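Long-range contacts in 3-carboxy-cis,cis-muconate cycloisomerase (PDB 1RE5), which is a largely helical cycloisomerase of the fumarase/aspartase superfamily, whose assembly holds four protein chains: residues 13-18 with 330-335; 31-36 with 52-57; 76-81 with 108-113. All coordinates share one frame; numbering follows the deposited sequence.

All three contacts pair segments that are wholly or mostly helical. Contact 1 lies in the body of the chain, about 11 Å from its centre, whereas contacts 2 and 3 sit toward one end, about 34 and 28 Å from it. Along the sequence both are nested inside the loop that contact 1 closes. Centres of contacts 2 and 3 are about 14 Å apart, and they touch where Phe31 CD2 meets Ala109 CA at 3.5 Å; contact 1 touches neither, its nearest atoms being about 8 Å from contact 3. Helix 106-142 carries segment 108-113 and also packs on Met15 of contact 1. Helix 286-307, which lines the pocket of 2,3-dihydroxy-1,4-dithiobutane (DTT) with residues such as Ser303, packs against Ile330 of contact 1.

Contact 1 of 3, residues 13-18 with 330-335; sequences PAMREI and ICCLVS
Cys331 meets Met15 through its CB and its carbonyl: the thioether SD of Met15 lies 4.3 Å from Cys331 CB, and Met15 CG rests against the carbonyl oxygen of Cys331. One residue on, Cys332 SG lies beside Met15 CG and over one face of the Arg16 guanidinium, 3.4 Å above the plane and displaced toward NH2. Arg16 is also held by a salt bridge from NH1 to Asp7. The two segments run antiparallel, their axes 9.0 Å apart at closest and at 169°. This places a short N-terminal helix along one of the long helices of the bundle that forms the core of fumarase/aspartase-type enzymes; Ala121 of helix 106-142 also packs on Met15. At Ser335, OG stands between the backbone N and the carbonyl carbon (chi1 76°), a setting that turns it back to Cys332 O for a 2.7 Å hydrogen bond. The same OG takes a hydrogen bond from Ala12 N, tying the long helix to the residue just ahead of Pro13. Beside these bonds, Ser335 CB lies 3.5 Å from Met15 CB.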
# COMPACT_ATOMS: atom_id res chain seq x y z
N PRO D 13 -25.31 1.12 -8.38
CA PRO D 13 -26.10 -0.06 -8.78
C PRO D 13 -25.79 -0.68 -10.13
O PRO D 13 -25.74 -1.91 -10.26
CB PRO D 13 -27.55 0.44 -8.67
CG PRO D 13 -27.43 1.93 -8.78
CD PRO D 13 -26.19 2.22 -7.97
N ALA D 14 -25.59 0.15 -11.14
CA ALA D 14 -25.29 -0.35 -12.47
C ALA D 14 -23.97 -1.10 -12.48
O ALA D 14 -23.83 -2.12 -13.15
CB ALA D 14 -25.23 0.79 -13.45
N MET D 15 -23.00 -0.57 -11.74
CA MET D 15 -21.67 -1.18 -11.65
C MET D 15 -21.71 -2.50 -10.88
O MET D 15 -21.04 -3.46 -11.24
CB MET D 15 -20.70 -0.21 -10.97
CG MET D 15 -19.24 -0.60 -11.08
SD MET D 15 -18.54 -0.25 -12.70
CE MET D 15 -18.72 -1.77 -13.43
N ARG D 16 -22.48 -2.56 -9.80
CA ARG D 16 -22.59 -3.80 -9.05
C ARG D 16 -23.18 -4.89 -9.93
O ARG D 16 -22.84 -6.07 -9.78
CB ARG D 16 -23.49 -3.63 -7.83
CG ARG D 16 -23.63 -4.91 -6.99
CD ARG D 16 -22.59 -4.98 -5.87
NE ARG D 16 -21.30 -5.55 -6.27
CZ ARG D 16 -20.15 -5.31 -5.64
NH1 ARG D 16 -20.13 -4.52 -4.58
NH2 ARG D 16 -19.02 -5.89 -6.04
N GLU D 17 -24.08 -4.52 -10.84
CA GLU D 17 -24.71 -5.49 -11.72
C GLU D 17 -23.64 -6.15 -12.60
O GLU D 17 -23.63 -7.38 -12.80
CB GLU D 17 -25.77 -4.81 -12.59
CG GLU D 17 -26.70 -5.79 -13.29
CD GLU D 17 -27.30 -6.80 -12.32
OE1 GLU D 17 -27.81 -6.37 -11.26
OE2 GLU D 17 -27.26 -8.02 -12.61
N ILE D 18 -22.73 -5.34 -13.12
CA ILE D 18 -21.66 -5.85 -13.95
C ILE D 18 -20.77 -6.78 -13.13
O ILE D 18 -20.38 -7.85 -13.59
CB ILE D 18 -20.77 -4.72 -14.50
CG1 ILE D 18 -21.56 -3.87 -15.49
CG2 ILE D 18 -19.52 -5.30 -15.15
CD1 ILE D 18 -20.72 -2.81 -16.20
N ILE D 330 -12.14 -2.21 -7.00
CA ILE D 330 -11.71 -0.89 -7.43
C ILE D 330 -12.79 -0.23 -8.29
O ILE D 330 -13.17 0.90 -8.04
CB ILE D 330 -10.39 -0.98 -8.22
CG1 ILE D 330 -9.27 -1.49 -7.32
CG2 ILE D 330 -10.03 0.39 -8.77
CD1 ILE D 330 -7.98 -1.79 -8.03
N CYS D 331 -13.29 -0.96 -9.28
CA CYS D 331 -14.33 -0.46 -10.16
C CYS D 331 -15.58 -0.03 -9.40
O CYS D 331 -16.16 1.03 -9.67
CB CYS D 331 -14.70 -1.52 -11.19
SG CYS D 331 -13.43 -1.76 -12.45
N CYS D 332 -16.00 -0.85 -8.44
CA CYS D 332 -17.19 -0.52 -7.67
C CYS D 332 -16.98 0.71 -6.80
O CYS D 332 -17.84 1.60 -6.75
CB CYS D 332 -17.61 -1.71 -6.82
SG CYS D 332 -18.11 -3.10 -7.84
N LEU D 333 -15.84 0.77 -6.14
CA LEU D 333 -15.49 1.89 -5.27
C LEU D 333 -15.53 3.20 -6.03
O LEU D 333 -16.09 4.20 -5.56
CB LEU D 333 -14.09 1.67 -4.69
CG LEU D 333 -13.89 1.47 -3.18
CD1 LEU D 333 -15.21 1.19 -2.46
CD2 LEU D 333 -12.90 0.33 -2.97
N VAL D 334 -14.93 3.20 -7.22
CA VAL D 334 -14.90 4.38 -8.04
C VAL D 334 -16.30 4.73 -8.57
O VAL D 334 -16.67 5.91 -8.62
CB VAL D 334 -13.91 4.20 -9.20
CG1 VAL D 334 -13.95 5.39 -10.13
CG2 VAL D 334 -12.50 4.02 -8.64
N SER D 335 -17.08 3.72 -8.96
CA SER D 335 -18.42 3.97 -9.49
C SER D 335 -19.26 4.66 -8.42
O SER D 335 -20.08 5.52 -8.71
CB SER D 335 -19.09 2.66 -9.91
OG SER D 335 -19.54 1.95 -8.78

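Contact 2 of 3, residues 31-36 with 52-57; sequences FEAALA and AIEAAC
Ala33 is faced by two side chains from the segment 52-57, Cys57 and Glu54, and its backbone by a third, Ile53. The thiol of Cys57 lies in the interface, with SG 3.7 Å from Ala33 CB and also beside Ala33 N. SG also reaches the flank of Glu32, 4.0 Å from Glu32 CB. Glu54 passes Ala33 alongside: its CG lies 4.1 Å from Ala33 CB, and the extended chain beyond carries the carboxylate to Arg37, with which OE2 forms a salt bridge.

Ile53 divides its two branches between neighbouring turns of helix 21-40. CG2 settles over the backbone at Ala33, 4.1 Å from Ala33 CA, while the other branch, extended at chi2 (172°), brings CD1 to Ala36 CB at 3.5 Å. Glu32 starts toward the partner segment, but the bend at chi2 (-57°) leads its carboxylate away, so its side chain touches here through CB, while its carbonyl oxygen lies near Ile53 CG2. No hydrogen bond crosses between the segments; the interface is largely methyl, methylene and thiol groups packed on each other and on the backbone near Ala33, and the small alanines let the backbones approach to 5.1 Å between Ala33 CA and Glu54 CA.

The segments run antiparallel at 169°, with axes 8.9 Å apart, as in a helical hairpin made by the consecutive helices 21-40 and 47-56. Cys57 O accepts a hydrogen bond from Gln26 NE2, a further tie between the residue following helix 47-56 and helix 21-40. Helix 78-92 packs on this pair through Val82 at Glu32 and Ile89 at Ile53, and helix 106-142 lies against Phe31, while helix 206-217 covers Ala34 through Leu213 and Leu217.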
# COMPACT_ATOMS: atom_id res chain seq x y z
N PHE D 31 -17.87 -16.02 -23.89
CA PHE D 31 -16.63 -16.47 -24.50
C PHE D 31 -16.85 -17.84 -25.14
O PHE D 31 -16.50 -18.05 -26.30
CB PHE D 31 -15.52 -16.57 -23.46
CG PHE D 31 -14.29 -17.25 -23.97
CD1 PHE D 31 -13.40 -16.59 -24.82
CD2 PHE D 31 -14.02 -18.58 -23.62
CE1 PHE D 31 -12.28 -17.23 -25.32
CE2 PHE D 31 -12.90 -19.23 -24.12
CZ PHE D 31 -12.02 -18.56 -24.97
N GLU D 32 -17.42 -18.77 -24.37
CA GLU D 32 -17.68 -20.13 -24.85
C GLU D 32 -18.52 -20.16 -26.12
O GLU D 32 -18.17 -20.84 -27.10
CB GLU D 32 -18.36 -20.95 -23.75
CG GLU D 32 -17.47 -21.16 -22.52
CD GLU D 32 -16.15 -21.85 -22.86
OE1 GLU D 32 -15.20 -21.76 -22.06
OE2 GLU D 32 -16.05 -22.50 -23.93
N ALA D 33 -19.64 -19.43 -26.10
CA ALA D 33 -20.51 -19.37 -27.26
C ALA D 33 -19.71 -18.82 -28.44
O ALA D 33 -19.66 -19.44 -29.50
CB ALA D 33 -21.70 -18.47 -26.97
N ALA D 34 -19.07 -17.68 -28.24
CA ALA D 34 -18.27 -17.09 -29.30
C ALA D 34 -17.21 -18.06 -29.84
O ALA D 34 -16.90 -18.05 -31.04
CB ALA D 34 -17.61 -15.82 -28.79
N LEU D 35 -16.65 -18.90 -28.96
CA LEU D 35 -15.61 -19.87 -29.32
C LEU D 35 -16.16 -20.87 -30.33
O LEU D 35 -15.58 -21.07 -31.40
CB LEU D 35 -15.12 -20.65 -28.09
CG LEU D 35 -13.63 -21.00 -27.94
CD1 LEU D 35 -13.52 -22.32 -27.21
CD2 LEU D 35 -12.93 -21.12 -29.27
N ALA D 36 -17.27 -21.51 -29.98
CA ALA D 36 -17.92 -22.49 -30.84
C ALA D 36 -18.20 -21.87 -32.22
O ALA D 36 -17.88 -22.45 -33.27
CB ALA D 36 -19.22 -22.96 -30.19
N ALA D 52 -26.59 -25.52 -30.11
CA ALA D 52 -26.80 -26.18 -28.82
C ALA D 52 -26.07 -25.43 -27.70
O ALA D 52 -26.64 -25.16 -26.64
CB ALA D 52 -26.30 -27.62 -28.88
N ILE D 53 -24.81 -25.11 -27.96
CA ILE D 53 -23.97 -24.40 -27.01
C ILE D 53 -24.54 -23.02 -26.66
O ILE D 53 -24.74 -22.72 -25.48
CB ILE D 53 -22.55 -24.25 -27.58
CG1 ILE D 53 -21.89 -25.63 -27.65
CG2 ILE D 53 -21.73 -23.29 -26.73
CD1 ILE D 53 -20.56 -25.65 -28.37
N GLU D 54 -24.81 -22.19 -27.67
CA GLU D 54 -25.36 -20.86 -27.42
C GLU D 54 -26.61 -20.89 -26.55
O GLU D 54 -26.84 -19.98 -25.75
CB GLU D 54 -25.70 -20.16 -28.74
CG GLU D 54 -24.51 -19.94 -29.63
CD GLU D 54 -24.86 -19.17 -30.89
OE1 GLU D 54 -25.79 -19.59 -31.61
OE2 GLU D 54 -24.20 -18.13 -31.15
N ALA D 55 -27.41 -21.94 -26.70
CA ALA D 55 -28.64 -22.08 -25.93
C ALA D 55 -28.34 -22.28 -24.45
O ALA D 55 -29.16 -21.94 -23.59
CB ALA D 55 -29.44 -23.27 -26.45
N ALA D 56 -27.18 -22.84 -24.15
CA ALA D 56 -26.79 -23.10 -22.77
C ALA D 56 -25.89 -22.00 -22.17
O ALA D 56 -25.59 -22.03 -20.98
CB ALA D 56 -26.10 -24.45 -22.68
N CYS D 57 -25.48 -21.05 -23.00
CA CYS D 57 -24.62 -19.96 -22.53
C CYS D 57 -25.41 -18.78 -21.94
O CYS D 57 -25.28 -17.64 -22.39
CB CYS D 57 -23.70 -19.49 -23.66
SG CYS D 57 -22.36 -20.65 -24.05

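Contact 3 of 3, residues 76-81 with 108-113; sequences NSAIPL and DAMDTG
Asn76 and Met110 cross at about a right angle, joining the side-chain-capped entry of helix 78-92 to helix 106-142, a long helix of the fumarase/aspartase-type bundle. Asn76 precedes the turn that leads into helix 78-92, and its side chain makes the capping bond there. The close part of the contact gathers round the end of Met110. The chain runs out from CB to SD, and a bend at chi3 (-112°) lays CE against Asn76, 3.4 Å from Asn76 CG and near its CB. The thioether sulfur lies 3.4 Å from Ser77 OG, while Ala78 CB touches both CE and CG of Met110, at 3.9 Å each.

Packing is looser farther along, where Ala78 CB and Ala109 CB are 4.4 Å apart and meet as two bare methyl groups. Met110 is the partly exposed member of the contact, and Ser77 beside it also packs on Phe6 of the second subunit. Ser106, at the start of helix 106-142, touches Asn76 and Ala78. With CG of Asn76 between the backbone N and the carbonyl carbon, chi1 67° places OD1 within reach of Ile79 N, from which it accepts at 3.1 Å, with an N-H...O angle of 158°.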
# COMPACT_ATOMS: atom_id res chain seq x y z
N ASN D 76 -9.98 -22.64 -9.84
CA ASN D 76 -10.41 -21.54 -10.68
C ASN D 76 -11.90 -21.66 -10.98
O ASN D 76 -12.56 -22.57 -10.51
CB ASN D 76 -9.60 -21.47 -11.98
CG ASN D 76 -9.86 -22.65 -12.90
OD1 ASN D 76 -11.01 -23.05 -13.10
ND2 ASN D 76 -8.79 -23.19 -13.48
N SER D 77 -12.43 -20.73 -11.76
CA SER D 77 -13.85 -20.73 -12.07
C SER D 77 -14.19 -21.39 -13.40
O SER D 77 -15.27 -21.94 -13.56
CB SER D 77 -14.36 -19.30 -12.06
OG SER D 77 -13.50 -18.49 -12.85
N ALA D 78 -13.27 -21.33 -14.36
CA ALA D 78 -13.51 -21.90 -15.68
C ALA D 78 -13.87 -23.37 -15.70
O ALA D 78 -14.92 -23.74 -16.24
CB ALA D 78 -12.31 -21.65 -16.59
N ILE D 79 -13.03 -24.23 -15.13
CA ILE D 79 -13.33 -25.66 -15.20
C ILE D 79 -14.67 -26.09 -14.59
O ILE D 79 -15.38 -26.91 -15.19
CB ILE D 79 -12.17 -26.57 -14.65
CG1 ILE D 79 -12.34 -26.83 -13.17
CG2 ILE D 79 -10.82 -25.95 -14.95
CD1 ILE D 79 -11.40 -27.90 -12.65
N PRO D 80 -15.06 -25.55 -13.43
CA PRO D 80 -16.36 -26.01 -12.92
C PRO D 80 -17.50 -25.51 -13.78
O PRO D 80 -18.53 -26.17 -13.91
CB PRO D 80 -16.41 -25.43 -11.51
CG PRO D 80 -14.98 -25.36 -11.13
CD PRO D 80 -14.36 -24.79 -12.39
N LEU D 81 -17.32 -24.33 -14.37
CA LEU D 81 -18.37 -23.77 -15.22
C LEU D 81 -18.48 -24.59 -16.50
O LEU D 81 -19.58 -24.97 -16.90
CB LEU D 81 -18.06 -22.33 -15.59
CG LEU D 81 -19.09 -21.73 -16.54
CD1 LEU D 81 -20.43 -21.67 -15.83
CD2 LEU D 81 -18.67 -20.35 -17.01
N ASP D 108 -8.12 -18.46 -20.51
CA ASP D 108 -8.62 -17.83 -21.73
C ASP D 108 -10.04 -17.37 -21.49
O ASP D 108 -10.41 -16.23 -21.83
CB ASP D 108 -8.62 -18.80 -22.90
CG ASP D 108 -7.22 -19.17 -23.35
OD1 ASP D 108 -6.35 -18.28 -23.37
OD2 ASP D 108 -7.00 -20.34 -23.71
N ALA D 109 -10.85 -18.25 -20.89
CA ALA D 109 -12.25 -17.93 -20.63
C ALA D 109 -12.39 -16.88 -19.54
O ALA D 109 -13.20 -15.95 -19.64
CB ALA D 109 -13.00 -19.19 -20.23
N MET D 110 -11.60 -17.03 -18.48
CA MET D 110 -11.63 -16.10 -17.37
C MET D 110 -11.16 -14.67 -17.72
O MET D 110 -11.86 -13.69 -17.43
CB MET D 110 -10.77 -16.66 -16.25
CG MET D 110 -11.27 -17.96 -15.73
SD MET D 110 -10.41 -18.35 -14.21
CE MET D 110 -9.46 -19.78 -14.75
N ASP D 111 -9.99 -14.54 -18.32
CA ASP D 111 -9.50 -13.21 -18.68
C ASP D 111 -10.38 -12.54 -19.72
O ASP D 111 -10.69 -11.35 -19.62
CB ASP D 111 -8.05 -13.27 -19.20
CG ASP D 111 -7.01 -13.30 -18.08
OD1 ASP D 111 -7.38 -13.22 -16.88
OD2 ASP D 111 -5.81 -13.41 -18.42
N THR D 112 -10.79 -13.29 -20.74
CA THR D 112 -11.63 -12.70 -21.77
C THR D 112 -12.96 -12.30 -21.18
O THR D 112 -13.48 -11.23 -21.49
CB THR D 112 -11.85 -13.65 -22.95
OG1 THR D 112 -10.59 -13.93 -23.58
CG2 THR D 112 -12.81 -13.00 -23.96
N GLY D 113 -13.51 -13.15 -20.32
CA GLY D 113 -14.78 -12.84 -19.69
C GLY D 113 -14.65 -11.54 -18.91
O GLY D 113 -15.55 -10.69 -18.94